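Local atomic coordinates of acyl-coenzyme A oxidase acox-1.1 (Caenorhabditis elegans, PDB entry 5K3H), a protein that catalyses the first step of peroxisomal beta-oxidation, the FAD-dependent desaturation of saturated acyl-CoAs to (2E)-enoyl-CoAs, with oxygen reduced to hydrogen peroxide. Residues 493-498 against 569-574; 354-359 against 548-553. All coordinates share one frame; numbering follows the deposited sequence.

Contact 1: 493-498 against 569-574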
loop_
_atom_site.group_PDB
_atom_site.type_symbol
_atom_site.label_atom_id
_atom_site.label_comp_id
_atom_site.label_asym_id
_atom_site.label_seq_id
_atom_site.Cartn_x
_atom_site.Cartn_y
_atom_site.Cartn_z
ATOM N N LYS B 493 -15.520 -1.729 -28.532
ATOM C CA LYS B 493 -16.472 -2.824 -28.744
ATOM C C LYS B 493 -16.050 -4.100 -28.032
ATOM O O LYS B 493 -16.906 -4.894 -27.635
ATOM C CB LYS B 493 -16.662 -3.119 -30.234
ATOM C CG LYS B 493 -17.380 -2.025 -30.984
ATOM C CD LYS B 493 -17.896 -2.563 -32.300
ATOM C CE LYS B 493 -16.763 -3.108 -33.160
ATOM N NZ LYS B 493 -17.211 -4.182 -34.114
ATOM N N THR B 494 -14.743 -4.323 -27.879
ATOM C CA THR B 494 -14.255 -5.508 -27.175
ATOM C C THR B 494 -14.501 -5.397 -25.667
ATOM O O THR B 494 -14.925 -6.373 -25.036
ATOM C CB THR B 494 -12.774 -5.709 -27.505
ATOM O OG1 THR B 494 -12.647 -5.893 -28.919
ATOM C CG2 THR B 494 -12.183 -6.918 -26.809
ATOM N N PHE B 495 -14.264 -4.215 -25.076
ATOM C CA PHE B 495 -14.622 -3.998 -23.668
ATOM C C PHE B 495 -16.133 -4.102 -23.452
ATOM O O PHE B 495 -16.594 -4.607 -22.421
ATOM C CB PHE B 495 -14.141 -2.625 -23.184
ATOM C CG PHE B 495 -12.653 -2.513 -23.018
ATOM C CD1 PHE B 495 -11.994 -3.282 -22.083
ATOM C CD2 PHE B 495 -11.928 -1.618 -23.772
ATOM C CE1 PHE B 495 -10.656 -3.179 -21.906
ATOM C CE2 PHE B 495 -10.559 -1.507 -23.617
ATOM C CZ PHE B 495 -9.921 -2.281 -22.680
ATOM N N GLN B 496 -16.921 -3.592 -24.397
ATOM C CA GLN B 496 -18.367 -3.720 -24.266
ATOM C C GLN B 496 -18.773 -5.187 -24.242
ATOM O O GLN B 496 -19.586 -5.605 -23.407
ATOM C CB GLN B 496 -19.059 -2.958 -25.402
ATOM C CG GLN B 496 -19.056 -1.461 -25.183
ATOM C CD GLN B 496 -19.653 -0.651 -26.343
ATOM O OE1 GLN B 496 -19.795 -1.151 -27.454
ATOM N NE2 GLN B 496 -19.959 0.626 -26.086
ATOM N N HIS B 497 -18.161 -5.997 -25.106
ATOM C CA HIS B 497 -18.477 -7.418 -25.146
ATOM C C HIS B 497 -18.159 -8.107 -23.821
ATOM O O HIS B 497 -19.004 -8.832 -23.281
ATOM C CB HIS B 497 -17.732 -8.099 -26.293
ATOM C CG HIS B 497 -17.945 -9.577 -26.327
ATOM N ND1 HIS B 497 -19.058 -10.160 -26.901
ATOM C CD2 HIS B 497 -17.224 -10.591 -25.788
ATOM C CE1 HIS B 497 -18.989 -11.470 -26.752
ATOM N NE2 HIS B 497 -17.889 -11.756 -26.078
ATOM N N ILE B 498 -16.950 -7.918 -23.277
ATOM C CA ILE B 498 -16.615 -8.692 -22.084
ATOM C C ILE B 498 -17.430 -8.206 -20.886
ATOM O O ILE B 498 -17.861 -9.023 -20.067
ATOM C CB ILE B 498 -15.095 -8.718 -21.787
ATOM C CG1 ILE B 498 -14.604 -7.443 -21.148
ATOM C CG2 ILE B 498 -14.240 -9.029 -23.029
ATOM C CD1 ILE B 498 -13.085 -7.360 -21.194
ATOM N N LEU B 569 -2.126 3.504 -25.385
ATOM C CA LEU B 569 -1.489 2.765 -24.291
ATOM C C LEU B 569 -2.530 2.243 -23.306
ATOM O O LEU B 569 -2.509 1.065 -22.916
ATOM C CB LEU B 569 -0.493 3.666 -23.563
ATOM C CG LEU B 569 0.243 3.073 -22.354
ATOM C CD1 LEU B 569 1.069 1.833 -22.751
ATOM C CD2 LEU B 569 1.116 4.120 -21.702
ATOM N N HIS B 570 -3.468 3.114 -22.918
ATOM C CA HIS B 570 -4.503 2.759 -21.956
ATOM C C HIS B 570 -5.308 1.550 -22.423
ATOM O O HIS B 570 -5.457 0.565 -21.687
ATOM C CB HIS B 570 -5.404 3.983 -21.722
ATOM C CG HIS B 570 -6.417 3.816 -20.624
ATOM N ND1 HIS B 570 -6.069 3.592 -19.310
ATOM C CD2 HIS B 570 -7.771 3.885 -20.646
ATOM C CE1 HIS B 570 -7.162 3.501 -18.574
ATOM N NE2 HIS B 570 -8.208 3.681 -19.360
ATOM N N VAL B 571 -5.862 1.605 -23.637
ATOM C CA VAL B 571 -6.754 0.517 -24.038
ATOM C C VAL B 571 -5.988 -0.800 -24.165
ATOM O O VAL B 571 -6.515 -1.861 -23.817
ATOM C CB VAL B 571 -7.513 0.877 -25.332
ATOM C CG1 VAL B 571 -8.453 2.048 -25.097
ATOM C CG2 VAL B 571 -6.529 1.201 -26.470
ATOM N N ASN B 572 -4.716 -0.761 -24.575
ATOM C CA ASN B 572 -3.951 -2.009 -24.654
ATOM C C ASN B 572 -3.550 -2.533 -23.279
ATOM O O ASN B 572 -3.592 -3.747 -23.042
ATOM C CB ASN B 572 -2.718 -1.834 -25.535
ATOM C CG ASN B 572 -3.064 -1.869 -26.995
ATOM O OD1 ASN B 572 -3.381 -2.936 -27.533
ATOM N ND2 ASN B 572 -2.971 -0.718 -27.667
ATOM N N TYR B 573 -3.125 -1.646 -22.371
ATOM C CA TYR B 573 -2.802 -2.083 -21.016
ATOM C C TYR B 573 -4.034 -2.627 -20.303
ATOM O O TYR B 573 -3.991 -3.696 -19.682
ATOM C CB TYR B 573 -2.213 -0.923 -20.233
ATOM C CG TYR B 573 -1.732 -1.312 -18.866
ATOM C CD1 TYR B 573 -0.444 -1.814 -18.687
ATOM C CD2 TYR B 573 -2.557 -1.210 -17.760
ATOM C CE1 TYR B 573 0.015 -2.174 -17.439
ATOM C CE2 TYR B 573 -2.100 -1.573 -16.507
ATOM C CZ TYR B 573 -0.814 -2.046 -16.361
ATOM O OH TYR B 573 -0.347 -2.408 -15.127
ATOM N N GLU B 574 -5.145 -1.887 -20.363
ATOM C CA GLU B 574 -6.354 -2.321 -19.681
ATOM C C GLU B 574 -6.908 -3.598 -20.303
ATOM O O GLU B 574 -7.424 -4.463 -19.589
ATOM C CB GLU B 574 -7.393 -1.199 -19.703
ATOM C CG GLU B 574 -6.941 0.096 -19.009
ATOM C CD GLU B 574 -6.646 -0.092 -17.517
ATOM O OE1 GLU B 574 -7.425 -0.816 -16.846
ATOM O OE2 GLU B 574 -5.647 0.490 -17.002
#
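F495 carries the whole contact from the side of 493-498, bringing the CZ end of its ring to the backbone of V571 and to CB of E574, one turn further along 569-574. CZ lies 3.6 Å from the carbonyl oxygen O of V571, which meets the ring's rim roughly level with the ring. On the V571 side chain, CB is 4.2 Å from F495 CE2, an apolar touch. E574 CB stands 4.1 Å from F495 CZ, approaching obliquely, while CE1 skirts the E574 backbone. With CG beside the backbone N (chi1 -60°) and a bend at chi2, the E574 chain carries its carboxylate away from the phenylalanine to salt bridges with R540 and R350. Cut back to an alanine, position F495 is likely to leave V571 and E574 CB without their partner from 493-498, since no other side chain of that segment reaches across. L541 of helix 520-553 also packs on F495, and V544 of that helix on V571. No hydrogen bond joins the two segments, whose nearest CA atoms, those of F495 and V571, are 9.1 Å apart. This is buried aromatic packing between helices 489-515 and 557-577 in the all-helical C-terminal part of the acyl-CoA oxidase fold.

Contact 2: 354-359 against 548-553; sequences FQFAGA and ARRVNE
F356 lies with one face of its ring under the aliphatic part of R550. The CG methylene of R550 stands almost exactly over the ring centre, 3.8 Å from the centroid and only 4° off the normal, a CH-pi contact of close to ideal geometry. Beyond it the arginine folds back on itself: CG is anti to the backbone N (chi1 170°), and bends at chi2 and chi3 bring the guanidinium round to the CD1-CE1 side of the same ring. There R550 NH1 comes within 3.4 Å of F356 CE1, and R550 CZ is 3.6 Å from F356 CD1, which lies beneath the middle of the guanidinium. The two planes are inclined by 39°, so this is a slanted overlap and no parallel stack. A359, one turn on from F356, meets the edge of the guanidinium, its CB 3.6 Å from R550 NH2.

The polar end is shared between a water and Q33. The water accepts a hydrogen bond from R550 NH2 at 3.0 Å and donates one to the carbonyl oxygen O of F356, bridging two segments that no direct hydrogen bond joins; the F356 leg is modelled very short, and its length carries little weight. R550 NH1 turns to Q33 OE1, outside both segments. On the neighbouring helix 557-577, L563 packs against F356 and also against V551.

The contact joins helix 338-367 to segment 548-553, late in helix 520-553. Chemically, R550 does two jobs at once: its CB and CG pack on the phenylalanine, with the slanted guanidinium at the CD1-CE1 side, while N-H groups serve Q33 and the water. Held by both kinds of contact, the guanidinium is likely to be limited in its rotation, and the ring may ease its charge slightly.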
loop_
_atom_site.group_PDB
_atom_site.type_symbol
_atom_site.label_atom_id
_atom_site.label_comp_id
_atom_site.label_asym_id
_atom_site.label_seq_id
_atom_site.Cartn_x
_atom_site.Cartn_y
_atom_site.Cartn_z
ATOM N N PHE B 354 -8.913 9.320 -15.556
ATOM C CA PHE B 354 -9.791 9.645 -14.435
ATOM C C PHE B 354 -10.236 11.099 -14.492
ATOM O O PHE B 354 -11.398 11.403 -14.235
ATOM C CB PHE B 354 -9.082 9.377 -13.107
ATOM C CG PHE B 354 -8.701 7.942 -12.887
ATOM C CD1 PHE B 354 -9.300 6.916 -13.610
ATOM C CD2 PHE B 354 -7.696 7.617 -11.984
ATOM C CE1 PHE B 354 -8.917 5.588 -13.408
ATOM C CE2 PHE B 354 -7.324 6.302 -11.784
ATOM C CZ PHE B 354 -7.940 5.288 -12.487
ATOM N N GLN B 355 -9.322 12.013 -14.830
ATOM C CA GLN B 355 -9.672 13.426 -14.923
ATOM C C GLN B 355 -10.750 13.646 -15.973
ATOM O O GLN B 355 -11.674 14.433 -15.775
ATOM C CB GLN B 355 -8.411 14.245 -15.248
ATOM C CG GLN B 355 -8.617 15.767 -15.307
ATOM C CD GLN B 355 -8.740 16.410 -13.904
ATOM O OE1 GLN B 355 -8.888 15.707 -12.890
ATOM N NE2 GLN B 355 -8.664 17.745 -13.849
ATOM N N PHE B 356 -10.648 12.953 -17.100
ATOM C CA PHE B 356 -11.644 13.107 -18.153
ATOM C C PHE B 356 -12.968 12.446 -17.786
ATOM O O PHE B 356 -14.025 12.957 -18.169
ATOM C CB PHE B 356 -11.081 12.567 -19.468
ATOM C CG PHE B 356 -9.873 13.319 -19.949
ATOM C CD1 PHE B 356 -9.698 14.663 -19.609
ATOM C CD2 PHE B 356 -8.907 12.695 -20.729
ATOM C CE1 PHE B 356 -8.565 15.374 -20.032
ATOM C CE2 PHE B 356 -7.791 13.391 -21.163
ATOM C CZ PHE B 356 -7.614 14.736 -20.823
ATOM N N ALA B 357 -12.942 11.325 -17.056
ATOM C CA ALA B 357 -14.184 10.701 -16.591
ATOM C C ALA B 357 -14.897 11.572 -15.555
ATOM O O ALA B 357 -16.120 11.735 -15.599
ATOM C CB ALA B 357 -13.891 9.324 -16.004
ATOM N N GLY B 358 -14.149 12.136 -14.610
ATOM C CA GLY B 358 -14.747 13.089 -13.702
ATOM C C GLY B 358 -15.412 14.241 -14.432
ATOM O O GLY B 358 -16.492 14.696 -14.040
ATOM N N ALA B 359 -14.765 14.760 -15.478
ATOM C CA ALA B 359 -15.399 15.842 -16.223
ATOM C C ALA B 359 -16.729 15.392 -16.827
ATOM O O ALA B 359 -17.719 16.135 -16.790
ATOM C CB ALA B 359 -14.463 16.361 -17.317
ATOM N N ALA B 548 -11.782 8.241 -24.683
ATOM C CA ALA B 548 -11.857 8.300 -26.143
ATOM C C ALA B 548 -12.709 9.477 -26.611
ATOM O O ALA B 548 -12.353 10.173 -27.570
ATOM C CB ALA B 548 -12.418 6.987 -26.692
ATOM N N ARG B 549 -13.828 9.726 -25.930
ATOM C CA ARG B 549 -14.687 10.855 -26.269
ATOM C C ARG B 549 -13.912 12.162 -26.218
ATOM O O ARG B 549 -13.947 12.953 -27.164
ATOM C CB ARG B 549 -15.864 10.896 -25.302
ATOM C CG ARG B 549 -17.247 10.989 -25.900
ATOM C CD ARG B 549 -18.297 10.744 -24.812
ATOM N NE ARG B 549 -18.913 9.426 -24.928
ATOM C CZ ARG B 549 -18.905 8.489 -23.987
ATOM N NH1 ARG B 549 -18.314 8.699 -22.820
ATOM N NH2 ARG B 549 -19.507 7.329 -24.220
ATOM N N ARG B 550 -13.163 12.383 -25.133
ATOM C CA ARG B 550 -12.409 13.627 -24.990
ATOM C C ARG B 550 -11.401 13.807 -26.120
ATOM O O ARG B 550 -11.302 14.900 -26.703
ATOM C CB ARG B 550 -11.690 13.663 -23.637
ATOM C CG ARG B 550 -10.692 14.809 -23.491
ATOM C CD ARG B 550 -11.384 16.176 -23.545
ATOM N NE ARG B 550 -12.179 16.358 -22.342
ATOM C CZ ARG B 550 -11.819 17.094 -21.299
ATOM N NH1 ARG B 550 -10.677 17.763 -21.313
ATOM N NH2 ARG B 550 -12.607 17.163 -20.239
ATOM N N VAL B 551 -10.676 12.736 -26.479
ATOM C CA VAL B 551 -9.650 12.860 -27.512
ATOM C C VAL B 551 -10.261 13.292 -28.836
ATOM O O VAL B 551 -9.696 14.131 -29.545
ATOM C CB VAL B 551 -8.875 11.542 -27.665
ATOM C CG1 VAL B 551 -7.992 11.618 -28.882
ATOM C CG2 VAL B 551 -8.037 11.287 -26.430
ATOM N N ASN B 552 -11.433 12.747 -29.178
ATOM C CA ASN B 552 -12.079 13.087 -30.444
ATOM C C ASN B 552 -12.474 14.550 -30.510
ATOM O O ASN B 552 -12.492 15.131 -31.596
ATOM C CB ASN B 552 -13.317 12.220 -30.663
ATOM C CG ASN B 552 -12.961 10.793 -30.951
ATOM O OD1 ASN B 552 -11.913 10.512 -31.549
ATOM N ND2 ASN B 552 -13.816 9.872 -30.526
ATOM N N GLU B 553 -12.799 15.164 -29.374
ATOM C CA GLU B 553 -13.262 16.540 -29.396
ATOM C C GLU B 553 -12.131 17.543 -29.541
ATOM O O GLU B 553 -12.402 18.730 -29.792
ATOM C CB GLU B 553 -14.036 16.866 -28.122
ATOM C CG GLU B 553 -15.342 16.098 -27.919
ATOM C CD GLU B 553 -15.936 16.387 -26.541
ATOM O OE1 GLU B 553 -15.340 17.231 -25.827
ATOM O OE2 GLU B 553 -16.980 15.786 -26.169
HETATM O O HOH W 1 -14.157 14.625 -19.987
#

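After the N-terminal helices and the beta-rich part, helix 338-367 brings in 354-359, and the chain runs on to 493-498 in helix 489-515. Helix 520-553 follows, and its segment 548-553 returns to 354-359, closing contact 2 over 188 intervening residues. Helix 557-577 comes next, and its segment 569-574 closes contact 1 over 70 residues. The segments alternate along the chain, so the two loops cross and neither nests in the other. The contact centres are 16 Å apart, and helix 520-553 bridges them: it makes contact 2 late in its course, while an earlier part packs beside contact 1. Four helices are thereby tied together, joining the C-alpha1 region to the C-terminal helices.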